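Local coordinates for protein glycosyl transferase family 8 (Streptococcus pneumoniae, PDB 5GVV) that transfers galactose from UDP-galactose to the terminal glucose of the already glycosylated serine-rich repeat protein PsrP, extending its O-linked sugar chain, at residues A[337-351]-A[361-375]. Residues are numbered along the deposited sequence; the frame is centred on the assembly and turned at random.
Sequences EQIVIASDLYLDLNH and FVLKYKKPMIAFDNT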
loop_
_atom_site.group_PDB
_atom_site.type_symbol
_atom_site.label_atom_id
_atom_site.label_comp_id
_atom_site.label_asym_id
_atom_site.label_seq_id
_atom_site.Cartn_x
_atom_site.Cartn_y
_atom_site.Cartn_z
ATOM N N GLU A 337 18.895 -2.418 -25.706
ATOM C CA GLU A 337 18.606 -2.979 -27.026
ATOM C C GLU A 337 17.115 -3.272 -27.208
ATOM O O GLU A 337 16.553 -3.003 -28.275
ATOM C CB GLU A 337 19.432 -4.247 -27.289
ATOM C CG GLU A 337 19.084 -4.932 -28.612
ATOM C CD GLU A 337 20.029 -6.065 -28.981
ATOM O OE1 GLU A 337 20.503 -6.786 -28.075
ATOM O OE2 GLU A 337 20.281 -6.241 -30.190
ATOM N N GLN A 338 16.474 -3.816 -26.172
ATOM C CA GLN A 338 15.056 -4.155 -26.262
ATOM C C GLN A 338 14.186 -2.904 -26.349
ATOM O O GLN A 338 13.149 -2.904 -27.018
ATOM C CB GLN A 338 14.621 -5.027 -25.079
ATOM C CG GLN A 338 15.285 -6.406 -25.045
ATOM C CD GLN A 338 15.151 -7.143 -26.367
ATOM O OE1 GLN A 338 14.049 -7.296 -26.894
ATOM N NE2 GLN A 338 16.275 -7.590 -26.918
ATOM N N ILE A 339 14.606 -1.841 -25.667
ATOM C CA ILE A 339 13.893 -0.565 -25.731
ATOM C C ILE A 339 14.021 0.051 -27.126
ATOM O O ILE A 339 13.052 0.597 -27.659
ATOM C CB ILE A 339 14.390 0.424 -24.647
ATOM C CG1 ILE A 339 14.113 -0.147 -23.255
ATOM C CG2 ILE A 339 13.714 1.793 -24.793
ATOM C CD1 ILE A 339 14.690 0.669 -22.103
ATOM N N VAL A 340 15.207 -0.047 -27.720
ATOM C CA VAL A 340 15.422 0.474 -29.070
ATOM C C VAL A 340 14.519 -0.229 -30.087
ATOM O O VAL A 340 13.850 0.427 -30.887
ATOM C CB VAL A 340 16.901 0.366 -29.499
ATOM C CG1 VAL A 340 17.070 0.828 -30.941
ATOM C CG2 VAL A 340 17.779 1.210 -28.581
ATOM N N ILE A 341 14.491 -1.559 -30.045
ATOM C CA ILE A 341 13.606 -2.346 -30.907
ATOM C C ILE A 341 12.153 -1.882 -30.785
ATOM O O ILE A 341 11.414 -1.841 -31.770
ATOM C CB ILE A 341 13.692 -3.850 -30.560
ATOM C CG1 ILE A 341 15.097 -4.391 -30.840
ATOM C CG2 ILE A 341 12.654 -4.659 -31.330
ATOM C CD1 ILE A 341 15.281 -5.839 -30.412
ATOM N N ALA A 342 11.757 -1.515 -29.571
ATOM C CA ALA A 342 10.386 -1.095 -29.293
ATOM C C ALA A 342 10.100 0.372 -29.631
ATOM O O ALA A 342 8.945 0.805 -29.590
ATOM C CB ALA A 342 10.052 -1.376 -27.841
ATOM N N SER A 343 11.137 1.140 -29.958
ATOM C CA SER A 343 10.956 2.573 -30.198
ATOM C C SER A 343 10.740 2.905 -31.673
ATOM O O SER A 343 11.009 2.079 -32.547
ATOM C CB SER A 343 12.140 3.358 -29.639
ATOM O OG SER A 343 12.298 3.102 -28.256
ATOM N N ASP A 344 10.242 4.113 -31.934
ATOM C CA ASP A 344 9.962 4.569 -33.292
ATOM C C ASP A 344 11.066 5.486 -33.798
ATOM O O ASP A 344 11.252 5.642 -35.008
ATOM C CB ASP A 344 8.648 5.356 -33.329
ATOM C CG ASP A 344 7.440 4.508 -33.003
ATOM O OD1 ASP A 344 7.241 3.473 -33.672
ATOM O OD2 ASP A 344 6.684 4.881 -32.079
ATOM N N LEU A 345 11.794 6.102 -32.871
ATOM C CA LEU A 345 12.720 7.169 -33.237
ATOM C C LEU A 345 13.800 7.364 -32.181
ATOM O O LEU A 345 13.490 7.513 -30.994
ATOM C CB LEU A 345 11.939 8.475 -33.418
ATOM C CG LEU A 345 12.772 9.738 -33.648
ATOM C CD1 LEU A 345 13.503 9.641 -34.971
ATOM C CD2 LEU A 345 11.886 10.956 -33.619
ATOM N N TYR A 346 15.063 7.361 -32.602
ATOM C CA TYR A 346 16.155 7.631 -31.673
ATOM C C TYR A 346 16.456 9.128 -31.632
ATOM O O TYR A 346 16.570 9.773 -32.678
ATOM C CB TYR A 346 17.420 6.843 -32.053
ATOM C CG TYR A 346 18.453 6.860 -30.948
ATOM C CD1 TYR A 346 19.369 7.902 -30.837
ATOM C CD2 TYR A 346 18.491 5.852 -29.995
ATOM C CE1 TYR A 346 20.298 7.932 -29.814
ATOM C CE2 TYR A 346 19.414 5.873 -28.968
ATOM C CZ TYR A 346 20.313 6.913 -28.885
ATOM O OH TYR A 346 21.234 6.939 -27.858
ATOM N N LEU A 347 16.579 9.675 -30.424
ATOM C CA LEU A 347 16.955 11.079 -30.249
ATOM C C LEU A 347 18.381 11.177 -29.709
ATOM O O LEU A 347 18.629 10.888 -28.530
ATOM C CB LEU A 347 15.993 11.788 -29.291
ATOM C CG LEU A 347 14.503 11.803 -29.633
ATOM C CD1 LEU A 347 13.707 12.572 -28.585
ATOM C CD2 LEU A 347 14.271 12.394 -30.998
ATOM N N ASP A 348 19.311 11.589 -30.570
ATOM C CA ASP A 348 20.704 11.736 -30.178
ATOM C C ASP A 348 20.887 13.076 -29.478
ATOM O O ASP A 348 21.323 14.049 -30.096
ATOM C CB ASP A 348 21.605 11.660 -31.411
ATOM C CG ASP A 348 23.032 11.300 -31.069
ATOM O OD1 ASP A 348 23.334 11.141 -29.864
ATOM O OD2 ASP A 348 23.852 11.177 -32.003
ATOM N N LEU A 349 20.563 13.120 -28.185
ATOM C CA LEU A 349 20.526 14.384 -27.451
ATOM C C LEU A 349 21.582 14.496 -26.351
ATOM O O LEU A 349 21.708 15.547 -25.720
ATOM C CB LEU A 349 19.143 14.588 -26.831
ATOM C CG LEU A 349 17.939 14.435 -27.752
ATOM C CD1 LEU A 349 16.641 14.668 -26.993
ATOM C CD2 LEU A 349 18.051 15.374 -28.925
ATOM N N ASN A 350 22.330 13.422 -26.119
ATOM C CA ASN A 350 23.292 13.387 -25.015
ATOM C C ASN A 350 24.616 14.066 -25.359
ATOM O O ASN A 350 25.104 13.955 -26.482
ATOM C CB ASN A 350 23.535 11.943 -24.571
ATOM C CG ASN A 350 23.947 11.050 -25.719
ATOM O OD1 ASN A 350 23.249 10.959 -26.729
ATOM N ND2 ASN A 350 25.095 10.394 -25.580
ATOM N N HIS A 351 25.206 14.740 -24.374
ATOM C CA HIS A 351 26.357 15.610 -24.602
ATOM C C HIS A 351 27.749 14.969 -24.512
ATOM O O HIS A 351 28.680 15.432 -25.169
ATOM C CB HIS A 351 26.283 16.831 -23.679
ATOM C CG HIS A 351 25.495 17.973 -24.249
ATOM N ND1 HIS A 351 26.023 18.864 -25.157
ATOM C CD2 HIS A 351 24.216 18.367 -24.034
ATOM C CE1 HIS A 351 25.109 19.757 -25.479
ATOM N NE2 HIS A 351 24.000 19.480 -24.815
ATOM N N PHE A 361 22.513 -0.625 -32.825
ATOM C CA PHE A 361 21.136 -1.063 -32.643
ATOM C C PHE A 361 20.220 -0.255 -33.556
ATOM O O PHE A 361 19.318 -0.807 -34.184
ATOM C CB PHE A 361 20.699 -0.906 -31.181
ATOM C CG PHE A 361 21.506 -1.722 -30.207
ATOM C CD1 PHE A 361 22.180 -2.868 -30.620
ATOM C CD2 PHE A 361 21.592 -1.342 -28.874
ATOM C CE1 PHE A 361 22.922 -3.617 -29.718
ATOM C CE2 PHE A 361 22.333 -2.084 -27.970
ATOM C CZ PHE A 361 23.000 -3.219 -28.391
ATOM N N VAL A 362 20.464 1.052 -33.632
ATOM C CA VAL A 362 19.668 1.945 -34.482
ATOM C C VAL A 362 19.694 1.511 -35.953
ATOM O O VAL A 362 18.646 1.405 -36.593
ATOM C CB VAL A 362 20.130 3.413 -34.355
ATOM C CG1 VAL A 362 19.590 4.248 -35.502
ATOM C CG2 VAL A 362 19.678 3.997 -33.026
ATOM N N LEU A 363 20.891 1.257 -36.477
ATOM C CA LEU A 363 21.057 0.784 -37.852
ATOM C C LEU A 363 20.424 -0.586 -38.078
ATOM O O LEU A 363 19.679 -0.799 -39.039
ATOM C CB LEU A 363 22.543 0.710 -38.199
ATOM C CG LEU A 363 23.176 1.972 -38.772
ATOM C CD1 LEU A 363 24.692 1.828 -38.873
ATOM C CD2 LEU A 363 22.572 2.279 -40.132
ATOM N N LYS A 364 20.746 -1.510 -37.182
ATOM C CA LYS A 364 20.310 -2.899 -37.266
ATOM C C LYS A 364 18.789 -3.032 -37.325
ATOM O O LYS A 364 18.258 -3.846 -38.082
ATOM C CB LYS A 364 20.882 -3.662 -36.068
ATOM C CG LYS A 364 20.528 -5.134 -35.979
ATOM C CD LYS A 364 21.448 -5.817 -34.972
ATOM C CE LYS A 364 20.823 -7.064 -34.375
ATOM N NZ LYS A 364 20.562 -8.124 -35.384
ATOM N N TYR A 365 18.086 -2.214 -36.548
ATOM C CA TYR A 365 16.631 -2.297 -36.499
ATOM C C TYR A 365 15.948 -1.207 -37.341
ATOM O O TYR A 365 14.742 -0.968 -37.221
ATOM C CB TYR A 365 16.156 -2.311 -35.039
ATOM C CG TYR A 365 16.772 -3.454 -34.242
ATOM C CD1 TYR A 365 16.415 -4.771 -34.496
ATOM C CD2 TYR A 365 17.714 -3.212 -33.245
ATOM C CE1 TYR A 365 16.976 -5.819 -33.781
ATOM C CE2 TYR A 365 18.280 -4.252 -32.523
ATOM C CZ TYR A 365 17.908 -5.553 -32.798
ATOM O OH TYR A 365 18.465 -6.591 -32.081
ATOM N N LYS A 366 16.736 -0.574 -38.210
ATOM C CA LYS A 366 16.240 0.421 -39.168
ATOM C C LYS A 366 15.446 1.555 -38.535
ATOM O O LYS A 366 14.363 1.899 -39.018
ATOM C CB LYS A 366 15.382 -0.232 -40.257
ATOM C CG LYS A 366 16.157 -0.759 -41.457
ATOM C CD LYS A 366 16.523 -2.214 -41.265
ATOM C CE LYS A 366 15.293 -3.047 -40.929
ATOM N NZ LYS A 366 15.639 -4.407 -40.422
ATOM N N LYS A 367 15.984 2.147 -37.472
ATOM C CA LYS A 367 15.296 3.236 -36.788
ATOM C C LYS A 367 15.810 4.583 -37.286
ATOM O O LYS A 367 17.018 4.767 -37.445
ATOM C CB LYS A 367 15.497 3.120 -35.277
ATOM C CG LYS A 367 15.075 1.769 -34.688
ATOM C CD LYS A 367 13.565 1.561 -34.768
ATOM C CE LYS A 367 13.161 0.208 -34.189
ATOM N NZ LYS A 367 11.676 0.049 -34.153
ATOM N N PRO A 368 14.888 5.526 -37.553
ATOM C CA PRO A 368 15.277 6.898 -37.892
ATOM C C PRO A 368 15.919 7.542 -36.680
ATOM O O PRO A 368 15.580 7.170 -35.552
ATOM C CB PRO A 368 13.936 7.580 -38.175
ATOM C CG PRO A 368 12.933 6.787 -37.394
ATOM C CD PRO A 368 13.424 5.366 -37.486
HETATM N N MSE A 369 16.832 8.482 -36.904
HETATM C CA MSE A 369 17.534 9.140 -35.810
HETATM C C MSE A 369 17.739 10.615 -36.143
HETATM O O MSE A 369 18.123 10.959 -37.259
HETATM C CB MSE A 369 18.877 8.448 -35.553
HETATM C CG MSE A 369 19.756 9.122 -34.514
HETATM SE SE MSE A 369 21.338 8.051 -34.151
HETATM C CE MSE A 369 22.046 7.912 -35.967
ATOM N N ILE A 370 17.461 11.489 -35.182
ATOM C CA ILE A 370 17.657 12.920 -35.395
ATOM C C ILE A 370 18.472 13.498 -34.244
ATOM O O ILE A 370 18.640 12.850 -33.208
ATOM C CB ILE A 370 16.319 13.669 -35.543
ATOM C CG1 ILE A 370 15.494 13.567 -34.257
ATOM C CG2 ILE A 370 15.532 13.107 -36.730
ATOM C CD1 ILE A 370 14.183 14.330 -34.312
ATOM N N ALA A 371 18.991 14.708 -34.422
ATOM C CA ALA A 371 19.873 15.287 -33.412
ATOM C C ALA A 371 19.793 16.807 -33.395
ATOM O O ALA A 371 19.194 17.417 -34.287
ATOM C CB ALA A 371 21.310 14.834 -33.645
ATOM N N PHE A 372 20.379 17.414 -32.366
ATOM C CA PHE A 372 20.572 18.862 -32.346
ATOM C C PHE A 372 21.934 19.186 -32.937
ATOM O O PHE A 372 22.803 18.315 -32.987
ATOM C CB PHE A 372 20.487 19.417 -30.923
ATOM C CG PHE A 372 19.079 19.621 -30.428
ATOM C CD1 PHE A 372 18.253 20.569 -31.020
ATOM C CD2 PHE A 372 18.588 18.880 -29.362
ATOM C CE1 PHE A 372 16.959 20.767 -30.563
ATOM C CE2 PHE A 372 17.294 19.071 -28.896
ATOM C CZ PHE A 372 16.479 20.019 -29.498
ATOM N N ASP A 373 22.118 20.436 -33.369
ATOM C CA ASP A 373 23.380 20.894 -33.945
ATOM C C ASP A 373 24.563 20.610 -33.024
ATOM O O ASP A 373 25.668 20.306 -33.488
ATOM C CB ASP A 373 23.310 22.399 -34.262
ATOM C CG ASP A 373 22.745 23.214 -33.109
ATOM O OD1 ASP A 373 22.639 22.677 -31.986
ATOM O OD2 ASP A 373 22.407 24.399 -33.321
ATOM N N ASN A 374 24.320 20.702 -31.720
ATOM C CA ASN A 374 25.375 20.523 -30.725
ATOM C C ASN A 374 25.387 19.146 -30.046
ATOM O O ASN A 374 26.098 18.953 -29.058
ATOM C CB ASN A 374 25.279 21.617 -29.657
ATOM C CG ASN A 374 23.976 21.554 -28.879
ATOM O OD1 ASN A 374 23.030 20.885 -29.291
ATOM N ND2 ASN A 374 23.916 22.265 -27.756
ATOM N N THR A 375 24.605 18.200 -30.556
ATOM C CA THR A 375 24.597 16.854 -29.981
ATOM C C THR A 375 24.888 15.761 -31.009
ATOM O O THR A 375 25.013 14.589 -30.649
ATOM C CB THR A 375 23.264 16.529 -29.268
ATOM O OG1 THR A 375 22.186 16.562 -30.213
ATOM C CG2 THR A 375 22.990 17.515 -28.133
#
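A right-handed beta-alpha-beta unit, strand 345-348, helix 356-364 and strand 369-372, sets the two strands side by side, with Tyr346 facing Met369 and Leu347 facing Ile370. Three backbone bonds establish the parallel register: Tyr346 N to Pro368 O (3.0 Å), Ile370 N to Tyr346 O, and Asp348 N to Ile370 O; Met369 CA adds a CA-H...O contact to Tyr346 O. The side chain of Ile370 packs alongside that of Leu347, its CG1 3.7 Å from Leu347 CD2, on the face covered by helix 395-402. On the other face, the selenium of Met369, a selenomethionine here, meets the Tyr346 ring obliquely in a Met-aromatic contact (SE to CD1 3.9 Å), and Val362 CG2 brings the connecting helix onto the same ring. These are two of six parallel strands in a Rossmann-like C-terminal sheet, remote from the UDP and manganese site.

Beyond the N-terminal ends of the strands, the Schellman motif that ends helix 356-364, with Lys366 at positive phi, leads into Lys367. That lysine's chain bends at chi2 (-67°) and delivers NZ to two carbonyls at the C-terminal end of helix 333-342: 2.7 Å to Ser343 O, just beyond the helix and almost in line with the C=O bond, and 3.1 Å to Ile341 O in its last turn, from above the carbonyl plane. Helix 333-342 packs on the end of helix 356-364 and on Tyr365 just after it, largely through the Phe361 and Tyr365 rings. Ile341 CG1 lies 3.5 Å from the Tyr365 ring centroid, and the extended Glu337 chain stacks its carboxylate on Phe361, the planes 17° apart. Tyr365 OH donates to Glu337 OE2 from above the carboxylate plane (2.6 Å).

At the C-terminal side of the strands, Thr375 OG1 donates to Asp348 O (2.7 Å) while accepting from Phe372 N, tying the chain after strand 369-372 back to Phe372 and across to Asp348.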